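Local coordinates for protein CCMAN5 (Cellulosimicrobium cellulans, PDB 2XSG) that hydrolyses alpha-mannosidic bonds as a calcium-binding family 92 glycosidase and enables mannose-6-phosphate modification of yeast-produced lysosomal enzymes, at residues 13-18 against 108-113; 30-35 against 283-288; 41-46 against 54-59; 141-146 against 322-327. All blocks are in the same frame, centred on the assembly; numbering follows the deposited sequence.

Contacts 1 and 2 are buried, and they share a wall: P110 of the hairpin turn in contact 1 packs on W286, the indole at the heart of contact 2. Contact 3 lies farther from the centre of the chain, partly at the surface, but I59 and P41 pack on Y113 of contact 1. Contact 4, also partly buried, joins contact 2 through a backbone hydrogen bond between N34 and N324. Their chemistry follows their place: aliphatic and ring packing in contact 1, an indole N-H bond and a proline CH-pi contact in contact 2, strand pairing in contact 3, and an arginine grip in contact 4. Contacts 2 and 4 each link the N-terminal family region to the catalytic one.

Contact 1: residues 13-18 against 108-113; sequences VDVFVG and AGPGFY
V15 lays its two methyls along the start of a tight turn: CG2 meets A108 CB at 3.6 Å, while CG1 rests on G109 CA at 3.9 Å. A chi1 of -57° sets the methyls this way, with CG1 opposite the carbonyl carbon and CG2 wedged between it and the backbone N. CG2 also lies above one face of the F16 ring, near its rim. An alanine at V15 would lose both methyls and is likely to open a gap between A108, G109 and F16. V13 comes in with its branch point, CB 3.8 Å from P110 CG, and both methyls touch that carbon. F16 CZ lies 3.9 Å from A108 CB; Y113 CE2 approaches the phenyl edge near its plane, 4.0 Å from CZ, and the hydroxyl of Y113 is held by E106. Water 1 bridges the segments, accepting from V15 N at 3.0 Å and lying within bonding distance of V13 O and A108 O. An Asx turn, F16 N to D14 OD1 at 3.0 Å, shapes the loop. Facing it is the type II turn of a beta hairpin, P110-G111 forming the two-residue loop between strands 106-109 and 112-121.

Contact 2: residues 30-35 against 283-288; sequences AQAPNG and RAEWNA
P33 lies flat on the indole of W286, with CG almost directly above the centre of the six-membered ring: a CH-pi contact of 3.6 Å from P33 CG to the centroid, 11° off the normal. The two side chains run past each other in opposite directions, and P33 CD continues the overlap with W286 CE2 at 3.5 Å. The indole is also fixed at its edge. NE1 donates to Q31 O at 2.7 Å and a nearly straight 170°, and the acceptor lies within the ring plane while the N-H meets a lone pair in the carbonyl plane. That bond and the proline together settle the rotation of the ring. With a phenylalanine in place of W286, Q31 O would probably lose its N-H partner and P33 part of the surface it lies on. E285 crosses the proline from the same helix. Its CG is opposite the backbone N (chi1 -177°) and the chain is extended, which carries OE2 to 3.6 Å from P33 CD; water 2 then donates to both OE2, at 2.8 Å, and P33 O, at 2.7 Å. Beyond the pair, P110 of the hairpin 106-121 covers the opposite indole face near CD1, and Y316 of helix 306-318 meets W286 with its ring inclined, so that the indole of helix 275-290 lies between the 30-35 loop, the hairpin and that helix.

Contact 3: residues 41-46 against 54-59; sequences PRTTPG and YAQSKI
T44 N donates to K58 O at 2.9 Å, with an N-H...O angle of 149°, at the loop end of an antiparallel beta hairpin whose strands, 40-44 and 58-63, are joined by a long loop. One step along, T43 and I59 form a non-hydrogen-bonded pair with CA-H...O contacts beside it: I59 CA lies 3.3 Å from R42 O, and T43 CA 3.1 Å from K58 O. K58 O is therefore approached by both the amide of T44 and the alpha carbon of T43. Apolar contacts follow the two sides of the ladder. T44 CG2 packs on K58 CB at 3.6 Å, on the side where the extended lysine chain leads away from the strand. On the T43 and I59 side, I59 CD1 reaches P41 CB at 4.0 Å. T43 and Q56 carry the side-chain polar bonds. T43 OG1 bonds with D53 N and, at a doubtfully short distance, G46 O. Q56 bends back on itself (chi1 -55°, chi2 -65°), crossing T43 roughly at a right angle and bringing its amide to the cis-proline corner at P45. NE2 is taken by D53, whereas OE1 accepts a weak bond from G46 N, at 3.2 Å, and one from water 3. Water 3 bridges the two segments: it also donates to T44 O at 2.7 Å and accepts from S57 N at 2.8 Å.

Contact 4: residues 141-146 against 322-327; sequences ATRSGV and PMNATS
T326 O is gripped side-on by two nitrogens of R143, NE at 2.7 Å and NH1 at 2.8 Å. The oxygen lies close to the guanidinium plane, at the edge between these two donors. NE comes in the carbonyl plane, while NH1 stands above it. R143 reaches this point with CG opposite its own carbonyl carbon (chi1 -58°) and the chain extended as far as NE. The third nitrogen, NH2, makes a salt bridge to E269, which probably balances the charge; the guanidinium is held on its NE/NH1 edge by T326 O and at NH2 by E269. T142 CG2 covers one guanidinium face near the rim, and the same methyl touches N324 ND2 at 3.6 Å. N324 takes the N-H of the same residue, T326: OD1 accepts from T326 N at 3.0 Å and 154°, in the carbonyl plane, closing an Asx turn. Its amide plane is turned 74° from the guanidinium, and the ND2 end donates to water 4 at 3.0 Å, which also receives a weak bond from R143 NH1. Segment 141-146 leads into strand 144-150 of the large N-terminal sheet, and segment 322-327 follows helix 306-318 with a short strand. The direct bonds between the segments go to a neutral carbonyl, while the charge partner, E269, comes from helix 259-270. Side chains thus hold the main chain at T326, N324 taking its N-H and R143 its C=O, and the arginine, steadied by E269, ties that loop to the turn between strands 133-140 and 144-150.

Contact 1: residues 13-18 against 108-113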
loop_
_atom_site.group_PDB
_atom_site.type_symbol
_atom_site.label_atom_id
_atom_site.label_comp_id
_atom_site.label_asym_id
_atom_site.label_seq_id
_atom_site.Cartn_x
_atom_site.Cartn_y
_atom_site.Cartn_z
ATOM N N VAL A 13 -4.532 9.141 14.654
ATOM C CA VAL A 13 -4.872 8.638 13.320
ATOM C C VAL A 13 -6.216 9.217 12.827
ATOM O O VAL A 13 -7.229 9.191 13.545
ATOM C CB VAL A 13 -4.908 7.079 13.326
ATOM C CG1 VAL A 13 -5.366 6.497 12.001
ATOM C CG2 VAL A 13 -3.538 6.516 13.687
ATOM N N ASP A 14 -6.218 9.735 11.600
ATOM C CA ASP A 14 -7.455 10.124 10.937
ATOM C C ASP A 14 -7.737 9.153 9.773
ATOM O O ASP A 14 -7.203 9.331 8.665
ATOM C CB ASP A 14 -7.350 11.577 10.438
ATOM C CG ASP A 14 -8.667 12.123 9.880
ATOM O OD1 ASP A 14 -9.619 11.347 9.595
ATOM O OD2 ASP A 14 -8.731 13.356 9.688
ATOM N N VAL A 15 -8.592 8.155 10.017
ATOM C CA VAL A 15 -8.870 7.130 9.002
ATOM C C VAL A 15 -9.637 7.665 7.780
ATOM O O VAL A 15 -9.859 6.939 6.818
ATOM C CB VAL A 15 -9.596 5.874 9.573
ATOM C CG1 VAL A 15 -8.802 5.229 10.712
ATOM C CG2 VAL A 15 -11.033 6.207 10.011
ATOM N N PHE A 16 -10.048 8.931 7.819
ATOM C CA PHE A 16 -10.769 9.506 6.687
ATOM C C PHE A 16 -9.855 10.189 5.688
ATOM O O PHE A 16 -10.270 10.509 4.578
ATOM C CB PHE A 16 -11.862 10.453 7.163
ATOM C CG PHE A 16 -12.986 9.748 7.854
ATOM C CD1 PHE A 16 -13.876 8.956 7.130
ATOM C CD2 PHE A 16 -13.151 9.879 9.221
ATOM C CE1 PHE A 16 -14.918 8.290 7.767
ATOM C CE2 PHE A 16 -14.188 9.219 9.874
ATOM C CZ PHE A 16 -15.077 8.428 9.147
ATOM N N VAL A 17 -8.600 10.379 6.074
ATOM C CA VAL A 17 -7.625 10.957 5.169
ATOM C C VAL A 17 -7.482 10.059 3.952
ATOM O O VAL A 17 -7.216 8.861 4.082
ATOM C CB VAL A 17 -6.274 11.185 5.862
ATOM C CG1 VAL A 17 -5.145 11.409 4.812
ATOM C CG2 VAL A 17 -6.403 12.376 6.826
ATOM N N GLY A 18 -7.678 10.648 2.776
ATOM C CA GLY A 18 -7.561 9.908 1.521
ATOM C C GLY A 18 -8.820 9.154 1.070
ATOM O O GLY A 18 -8.761 8.399 0.099
ATOM N N ALA A 108 -14.854 7.183 13.585
ATOM C CA ALA A 108 -14.010 6.049 13.299
ATOM C C ALA A 108 -12.575 6.309 13.725
ATOM O O ALA A 108 -12.163 7.447 13.926
ATOM C CB ALA A 108 -14.082 5.652 11.773
ATOM N N GLY A 109 -11.829 5.223 13.868
ATOM C CA GLY A 109 -10.425 5.259 14.251
ATOM C C GLY A 109 -9.928 3.828 14.284
ATOM O O GLY A 109 -10.701 2.904 13.973
ATOM N N PRO A 110 -8.649 3.626 14.662
ATOM C CA PRO A 110 -8.031 2.304 14.538
ATOM C C PRO A 110 -8.818 1.153 15.184
ATOM O O PRO A 110 -8.918 1.075 16.399
ATOM C CB PRO A 110 -6.650 2.512 15.192
ATOM C CG PRO A 110 -6.311 3.906 14.836
ATOM C CD PRO A 110 -7.643 4.650 15.011
ATOM N N GLY A 111 -9.382 0.289 14.339
ATOM C CA GLY A 111 -10.122 -0.888 14.785
ATOM C C GLY A 111 -11.636 -0.779 14.761
ATOM O O GLY A 111 -12.335 -1.764 15.040
ATOM N N PHE A 112 -12.158 0.404 14.450
ATOM C CA PHE A 112 -13.602 0.640 14.564
ATOM C C PHE A 112 -14.150 1.623 13.555
ATOM O O PHE A 112 -13.441 2.493 13.084
ATOM C CB PHE A 112 -14.001 1.028 16.009
ATOM C CG PHE A 112 -13.796 2.489 16.357
ATOM C CD1 PHE A 112 -12.535 2.965 16.702
ATOM C CD2 PHE A 112 -14.871 3.364 16.390
ATOM C CE1 PHE A 112 -12.331 4.301 17.046
ATOM C CE2 PHE A 112 -14.693 4.712 16.726
ATOM C CZ PHE A 112 -13.405 5.184 17.048
ATOM N N TYR A 113 -15.433 1.479 13.237
ATOM C CA TYR A 113 -16.159 2.511 12.505
ATOM C C TYR A 113 -17.628 2.562 12.969
ATOM O O TYR A 113 -18.246 1.521 13.199
ATOM C CB TYR A 113 -16.055 2.267 10.997
ATOM C CG TYR A 113 -16.941 3.165 10.168
ATOM C CD1 TYR A 113 -18.296 2.856 9.985
ATOM C CD2 TYR A 113 -16.435 4.296 9.554
ATOM C CE1 TYR A 113 -19.118 3.657 9.227
ATOM C CE2 TYR A 113 -17.251 5.114 8.784
ATOM C CZ TYR A 113 -18.594 4.785 8.626
ATOM O OH TYR A 113 -19.422 5.594 7.889
HETATM O O HOH W 1 -9.743 8.579 12.745
#

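Contact 2: residues 30-35 against 283-288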
loop_
_atom_site.group_PDB
_atom_site.type_symbol
_atom_site.label_atom_id
_atom_site.label_comp_id
_atom_site.label_asym_id
_atom_site.label_seq_id
_atom_site.Cartn_x
_atom_site.Cartn_y
_atom_site.Cartn_z
ATOM N N ALA A 30 -12.957 -0.416 9.398
ATOM C CA ALA A 30 -12.444 -0.953 10.656
ATOM C C ALA A 30 -11.501 -2.115 10.337
ATOM O O ALA A 30 -11.876 -3.055 9.627
ATOM C CB ALA A 30 -13.588 -1.415 11.564
ATOM N N GLN A 31 -10.265 -2.024 10.816
ATOM C CA GLN A 31 -9.293 -3.081 10.557
ATOM C C GLN A 31 -8.195 -3.157 11.609
ATOM O O GLN A 31 -7.835 -2.140 12.211
ATOM C CB GLN A 31 -8.700 -2.957 9.140
ATOM C CG GLN A 31 -8.138 -1.585 8.760
ATOM C CD GLN A 31 -7.967 -1.453 7.263
ATOM O OE1 GLN A 31 -8.522 -2.245 6.515
ATOM N NE2 GLN A 31 -7.233 -0.444 6.814
ATOM N N ALA A 32 -7.681 -4.365 11.837
ATOM C CA ALA A 32 -6.545 -4.549 12.740
ATOM C C ALA A 32 -5.260 -4.322 11.949
ATOM O O ALA A 32 -5.301 -4.294 10.713
ATOM C CB ALA A 32 -6.562 -5.956 13.340
ATOM N N PRO A 33 -4.107 -4.197 12.643
ATOM C CA PRO A 33 -2.850 -4.062 11.894
ATOM C C PRO A 33 -2.636 -5.243 10.919
ATOM O O PRO A 33 -2.735 -6.399 11.326
ATOM C CB PRO A 33 -1.783 -4.051 12.996
ATOM C CG PRO A 33 -2.488 -3.482 14.173
ATOM C CD PRO A 33 -3.891 -4.068 14.093
ATOM N N ASN A 34 -2.392 -4.935 9.642
ATOM C CA ASN A 34 -2.244 -5.965 8.598
ATOM C C ASN A 34 -3.382 -6.988 8.582
ATOM O O ASN A 34 -3.180 -8.155 8.283
ATOM C CB ASN A 34 -0.882 -6.675 8.739
ATOM C CG ASN A 34 0.276 -5.763 8.424
ATOM O OD1 ASN A 34 0.671 -5.615 7.258
ATOM N ND2 ASN A 34 0.829 -5.136 9.449
ATOM N N GLY A 35 -4.584 -6.538 8.910
ATOM C CA GLY A 35 -5.732 -7.413 8.974
ATOM C C GLY A 35 -6.244 -7.843 7.623
ATOM O O GLY A 35 -6.119 -7.118 6.618
ATOM N N ARG A 283 -7.948 -1.673 19.458
ATOM C CA ARG A 283 -7.386 -0.328 19.695
ATOM C C ARG A 283 -6.032 -0.425 20.390
ATOM O O ARG A 283 -5.097 0.278 20.003
ATOM C CB ARG A 283 -8.335 0.602 20.469
ATOM C CG ARG A 283 -7.786 2.043 20.610
ATOM C CD ARG A 283 -8.568 2.889 21.631
ATOM N NE ARG A 283 -8.207 4.308 21.548
ATOM C CZ ARG A 283 -8.760 5.191 20.711
ATOM N NH1 ARG A 283 -9.715 4.823 19.865
ATOM N NH2 ARG A 283 -8.353 6.454 20.713
ATOM N N ALA A 284 -5.928 -1.311 21.391
ATOM C CA ALA A 284 -4.671 -1.528 22.112
ATOM C C ALA A 284 -3.601 -2.128 21.212
ATOM O O ALA A 284 -2.443 -1.717 21.253
ATOM C CB ALA A 284 -4.883 -2.411 23.363
ATOM N N GLU A 285 -3.982 -3.110 20.410
ATOM C CA GLU A 285 -3.071 -3.640 19.405
ATOM C C GLU A 285 -2.537 -2.516 18.478
ATOM O O GLU A 285 -1.336 -2.490 18.160
ATOM C CB GLU A 285 -3.738 -4.784 18.623
ATOM C CG GLU A 285 -2.836 -5.442 17.592
ATOM C CD GLU A 285 -3.533 -6.555 16.810
ATOM O OE1 GLU A 285 -4.678 -6.934 17.188
ATOM O OE2 GLU A 285 -2.925 -7.040 15.816
ATOM N N TRP A 286 -3.404 -1.579 18.076
ATOM C CA TRP A 286 -2.944 -0.460 17.237
ATOM C C TRP A 286 -1.979 0.439 17.989
ATOM O O TRP A 286 -0.971 0.879 17.433
ATOM C CB TRP A 286 -4.106 0.356 16.666
ATOM C CG TRP A 286 -4.566 -0.163 15.333
ATOM C CD1 TRP A 286 -5.773 -0.740 15.046
ATOM C CD2 TRP A 286 -3.819 -0.164 14.103
ATOM N NE1 TRP A 286 -5.834 -1.084 13.710
ATOM C CE2 TRP A 286 -4.643 -0.756 13.113
ATOM C CE3 TRP A 286 -2.525 0.253 13.748
ATOM C CZ2 TRP A 286 -4.220 -0.926 11.791
ATOM C CZ3 TRP A 286 -2.101 0.084 12.422
ATOM C CH2 TRP A 286 -2.949 -0.498 11.463
ATOM N N ASN A 287 -2.300 0.709 19.260
ATOM C CA ASN A 287 -1.439 1.541 20.104
ATOM C C ASN A 287 -0.036 0.950 20.305
ATOM O O ASN A 287 0.947 1.694 20.375
ATOM C CB ASN A 287 -2.109 1.843 21.450
ATOM C CG ASN A 287 -3.030 3.045 21.387
ATOM O OD1 ASN A 287 -2.818 3.968 20.605
ATOM N ND2 ASN A 287 -4.064 3.039 22.216
ATOM N N ALA A 288 0.047 -0.378 20.396
ATOM C CA ALA A 288 1.330 -1.069 20.473
ATOM C C ALA A 288 2.095 -0.947 19.155
ATOM O O ALA A 288 3.303 -0.689 19.156
ATOM C CB ALA A 288 1.141 -2.555 20.848
HETATM O O HOH W 2 -3.573 -8.043 13.244
#

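Contact 3: residues 41-46 against 54-59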
loop_
_atom_site.group_PDB
_atom_site.type_symbol
_atom_site.label_atom_id
_atom_site.label_comp_id
_atom_site.label_asym_id
_atom_site.label_seq_id
_atom_site.Cartn_x
_atom_site.Cartn_y
_atom_site.Cartn_z
ATOM N N PRO A 41 -17.587 0.657 5.300
ATOM C CA PRO A 41 -18.875 1.157 4.862
ATOM C C PRO A 41 -18.859 1.305 3.344
ATOM O O PRO A 41 -17.795 1.547 2.783
ATOM C CB PRO A 41 -18.950 2.553 5.523
ATOM C CG PRO A 41 -17.499 2.922 5.823
ATOM C CD PRO A 41 -16.902 1.609 6.200
ATOM N N ARG A 42 -20.015 1.153 2.693
ATOM C CA ARG A 42 -20.128 1.350 1.250
ATOM C C ARG A 42 -21.022 2.521 0.900
ATOM O O ARG A 42 -22.220 2.482 1.164
ATOM C CB ARG A 42 -20.682 0.092 0.575
ATOM C CG ARG A 42 -20.480 0.055 -0.946
ATOM C CD ARG A 42 -20.646 -1.393 -1.454
ATOM N NE ARG A 42 -20.132 -1.606 -2.813
ATOM C CZ ARG A 42 -18.846 -1.776 -3.128
ATOM N NH1 ARG A 42 -17.913 -1.714 -2.187
ATOM N NH2 ARG A 42 -18.487 -1.976 -4.400
ATOM N N THR A 43 -20.470 3.551 0.275
ATOM C CA THR A 43 -21.312 4.690 -0.108
ATOM C C THR A 43 -22.112 4.392 -1.379
ATOM O O THR A 43 -21.796 3.463 -2.118
ATOM C CB THR A 43 -20.528 6.022 -0.253
ATOM O OG1 THR A 43 -19.536 5.912 -1.275
ATOM C CG2 THR A 43 -19.868 6.409 1.057
ATOM N N THR A 44 -23.150 5.183 -1.620
ATOM C CA THR A 44 -23.947 5.050 -2.845
ATOM C C THR A 44 -24.499 6.424 -3.211
ATOM O O THR A 44 -24.774 7.232 -2.311
ATOM C CB THR A 44 -25.082 4.010 -2.650
ATOM O OG1 THR A 44 -25.919 3.985 -3.807
ATOM C CG2 THR A 44 -25.925 4.321 -1.397
ATOM N N PRO A 45 -24.648 6.719 -4.522
ATOM C CA PRO A 45 -24.349 5.902 -5.699
ATOM C C PRO A 45 -22.872 5.919 -6.094
ATOM O O PRO A 45 -22.446 5.110 -6.925
ATOM C CB PRO A 45 -25.185 6.561 -6.794
ATOM C CG PRO A 45 -25.206 7.998 -6.409
ATOM C CD PRO A 45 -25.208 8.033 -4.897
ATOM N N GLY A 46 -22.107 6.843 -5.532
ATOM C CA GLY A 46 -20.671 6.951 -5.833
ATOM C C GLY A 46 -19.832 6.322 -4.734
ATOM O O GLY A 46 -20.284 6.160 -3.601
ATOM N N TYR A 54 -15.912 9.867 0.496
ATOM C CA TYR A 54 -16.257 10.857 1.559
ATOM C C TYR A 54 -17.308 11.885 1.109
ATOM O O TYR A 54 -18.104 12.379 1.929
ATOM C CB TYR A 54 -15.006 11.602 2.066
ATOM C CG TYR A 54 -15.212 12.342 3.389
ATOM C CD1 TYR A 54 -15.641 13.683 3.422
ATOM C CD2 TYR A 54 -15.016 11.685 4.611
ATOM C CE1 TYR A 54 -15.845 14.343 4.659
ATOM C CE2 TYR A 54 -15.222 12.341 5.845
ATOM C CZ TYR A 54 -15.628 13.651 5.852
ATOM O OH TYR A 54 -15.818 14.272 7.061
ATOM N N ALA A 55 -17.288 12.225 -0.179
ATOM C CA ALA A 55 -18.165 13.264 -0.713
ATOM C C ALA A 55 -19.621 12.821 -0.793
ATOM O O ALA A 55 -20.494 13.671 -0.992
ATOM C CB ALA A 55 -17.680 13.747 -2.089
ATOM N N GLN A 56 -19.887 11.517 -0.617
ATOM C CA GLN A 56 -21.255 10.983 -0.739
ATOM C C GLN A 56 -22.097 11.205 0.526
ATOM O O GLN A 56 -21.600 11.679 1.556
ATOM C CB GLN A 56 -21.240 9.506 -1.116
ATOM C CG GLN A 56 -20.459 9.161 -2.365
ATOM C CD GLN A 56 -21.049 9.764 -3.615
ATOM O OE1 GLN A 56 -22.225 9.568 -3.917
ATOM N NE2 GLN A 56 -20.226 10.478 -4.369
ATOM N N SER A 57 -23.384 10.879 0.440
ATOM C CA SER A 57 -24.281 11.144 1.556
ATOM C C SER A 57 -25.244 9.987 1.818
ATOM O O SER A 57 -26.174 10.116 2.626
ATOM C CB SER A 57 -25.037 12.455 1.344
ATOM O OG SER A 57 -25.757 12.430 0.127
ATOM N N LYS A 58 -25.001 8.853 1.151
ATOM C CA LYS A 58 -25.717 7.628 1.450
ATOM C C LYS A 58 -24.773 6.449 1.590
ATOM O O LYS A 58 -23.740 6.382 0.928
ATOM C CB LYS A 58 -26.789 7.341 0.407
ATOM C CG LYS A 58 -27.975 8.289 0.516
ATOM C CD LYS A 58 -28.751 8.347 -0.764
ATOM C CE LYS A 58 -29.870 9.362 -0.651
ATOM N NZ LYS A 58 -30.586 9.442 -1.936
ATOM N N ILE A 59 -25.155 5.540 2.476
ATOM C CA ILE A 59 -24.443 4.302 2.721
ATOM C C ILE A 59 -25.433 3.151 2.621
ATOM O O ILE A 59 -26.538 3.220 3.148
ATOM C CB ILE A 59 -23.768 4.326 4.117
ATOM C CG1 ILE A 59 -22.531 5.239 4.076
ATOM C CG2 ILE A 59 -23.459 2.901 4.629
ATOM C CD1 ILE A 59 -21.767 5.336 5.387
HETATM O O HOH W 3 -24.696 9.910 -1.780
#

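Contact 4: residues 141-146 against 322-327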
loop_
_atom_site.group_PDB
_atom_site.type_symbol
_atom_site.label_atom_id
_atom_site.label_comp_id
_atom_site.label_asym_id
_atom_site.label_seq_id
_atom_site.Cartn_x
_atom_site.Cartn_y
_atom_site.Cartn_z
ATOM N N ALA A 141 -11.092 -7.572 14.261
ATOM C CA ALA A 141 -9.864 -8.244 14.660
ATOM C C ALA A 141 -9.183 -8.677 13.372
ATOM O O ALA A 141 -9.719 -8.411 12.294
ATOM C CB ALA A 141 -10.165 -9.447 15.547
ATOM N N THR A 142 -8.023 -9.339 13.479
ATOM C CA THR A 142 -7.215 -9.767 12.327
ATOM C C THR A 142 -8.068 -10.417 11.237
ATOM O O THR A 142 -7.987 -10.031 10.052
ATOM C CB THR A 142 -6.075 -10.756 12.762
ATOM O OG1 THR A 142 -5.280 -10.153 13.789
ATOM C CG2 THR A 142 -5.165 -11.137 11.598
ATOM N N ARG A 143 -8.888 -11.391 11.637
ATOM C CA ARG A 143 -9.638 -12.202 10.673
ATOM C C ARG A 143 -11.141 -11.938 10.721
ATOM O O ARG A 143 -11.885 -12.522 9.933
ATOM C CB ARG A 143 -9.366 -13.701 10.902
ATOM C CG ARG A 143 -7.895 -14.097 10.794
ATOM C CD ARG A 143 -7.581 -15.493 11.367
ATOM N NE ARG A 143 -6.130 -15.691 11.366
ATOM C CZ ARG A 143 -5.283 -15.233 12.275
ATOM N NH1 ARG A 143 -3.983 -15.464 12.125
ATOM N NH2 ARG A 143 -5.718 -14.558 13.344
ATOM N N SER A 144 -11.587 -11.063 11.629
ATOM C CA SER A 144 -13.011 -10.953 11.932
ATOM C C SER A 144 -13.553 -9.534 11.868
ATOM O O SER A 144 -12.858 -8.569 12.189
ATOM C CB SER A 144 -13.321 -11.485 13.334
ATOM O OG SER A 144 -12.905 -12.819 13.502
ATOM N N GLY A 145 -14.816 -9.432 11.473
ATOM C CA GLY A 145 -15.547 -8.188 11.561
ATOM C C GLY A 145 -16.746 -8.380 12.457
ATOM O O GLY A 145 -17.504 -9.344 12.287
ATOM N N VAL A 146 -16.919 -7.477 13.419
ATOM C CA VAL A 146 -18.071 -7.554 14.314
ATOM C C VAL A 146 -18.937 -6.344 14.128
ATOM O O VAL A 146 -18.419 -5.241 13.878
ATOM C CB VAL A 146 -17.706 -7.764 15.820
ATOM C CG1 VAL A 146 -17.001 -9.077 15.977
ATOM C CG2 VAL A 146 -16.854 -6.602 16.384
ATOM N N PRO A 322 1.262 -6.369 2.818
ATOM C CA PRO A 322 0.400 -7.547 2.662
ATOM C C PRO A 322 -0.369 -7.912 3.940
ATOM O O PRO A 322 0.065 -7.573 5.049
ATOM C CB PRO A 322 1.385 -8.661 2.260
ATOM C CG PRO A 322 2.706 -8.213 2.825
ATOM C CD PRO A 322 2.685 -6.716 2.653
ATOM N N MET A 323 -1.506 -8.589 3.772
ATOM C CA MET A 323 -2.393 -8.911 4.887
ATOM C C MET A 323 -2.024 -10.252 5.479
ATOM O O MET A 323 -1.504 -11.123 4.778
ATOM C CB MET A 323 -3.856 -9.004 4.442
ATOM C CG MET A 323 -4.347 -7.957 3.476
ATOM S SD MET A 323 -5.969 -8.512 2.885
ATOM C CE MET A 323 -5.822 -8.057 1.176
ATOM N N ASN A 324 -2.310 -10.417 6.766
ATOM C CA ASN A 324 -2.163 -11.717 7.425
ATOM C C ASN A 324 -3.074 -12.714 6.699
ATOM O O ASN A 324 -4.302 -12.578 6.733
ATOM C CB ASN A 324 -2.517 -11.583 8.916
ATOM C CG ASN A 324 -2.199 -12.830 9.735
ATOM O OD1 ASN A 324 -2.245 -13.969 9.241
ATOM N ND2 ASN A 324 -1.920 -12.620 11.022
ATOM N N ALA A 325 -2.465 -13.664 5.991
ATOM C CA ALA A 325 -3.178 -14.739 5.279
ATOM C C ALA A 325 -3.017 -16.114 5.955
ATOM O O ALA A 325 -3.151 -17.152 5.310
ATOM C CB ALA A 325 -2.711 -14.805 3.839
ATOM N N THR A 326 -2.770 -16.095 7.263
ATOM C CA THR A 326 -2.556 -17.296 8.093
ATOM C C THR A 326 -3.725 -17.548 9.043
ATOM O O THR A 326 -4.268 -16.612 9.635
ATOM C CB THR A 326 -1.249 -17.145 8.940
ATOM O OG1 THR A 326 -0.164 -16.809 8.067
ATOM C CG2 THR A 326 -0.894 -18.413 9.742
ATOM N N SER A 327 -4.086 -18.817 9.203
ATOM C CA SER A 327 -5.112 -19.231 10.156
ATOM C C SER A 327 -4.583 -19.202 11.582
ATOM O O SER A 327 -3.375 -19.091 11.786
ATOM C CB SER A 327 -5.585 -20.644 9.826
ATOM O OG SER A 327 -4.583 -21.615 10.114
HETATM O O HOH W 4 -1.111 -14.948 12.694
#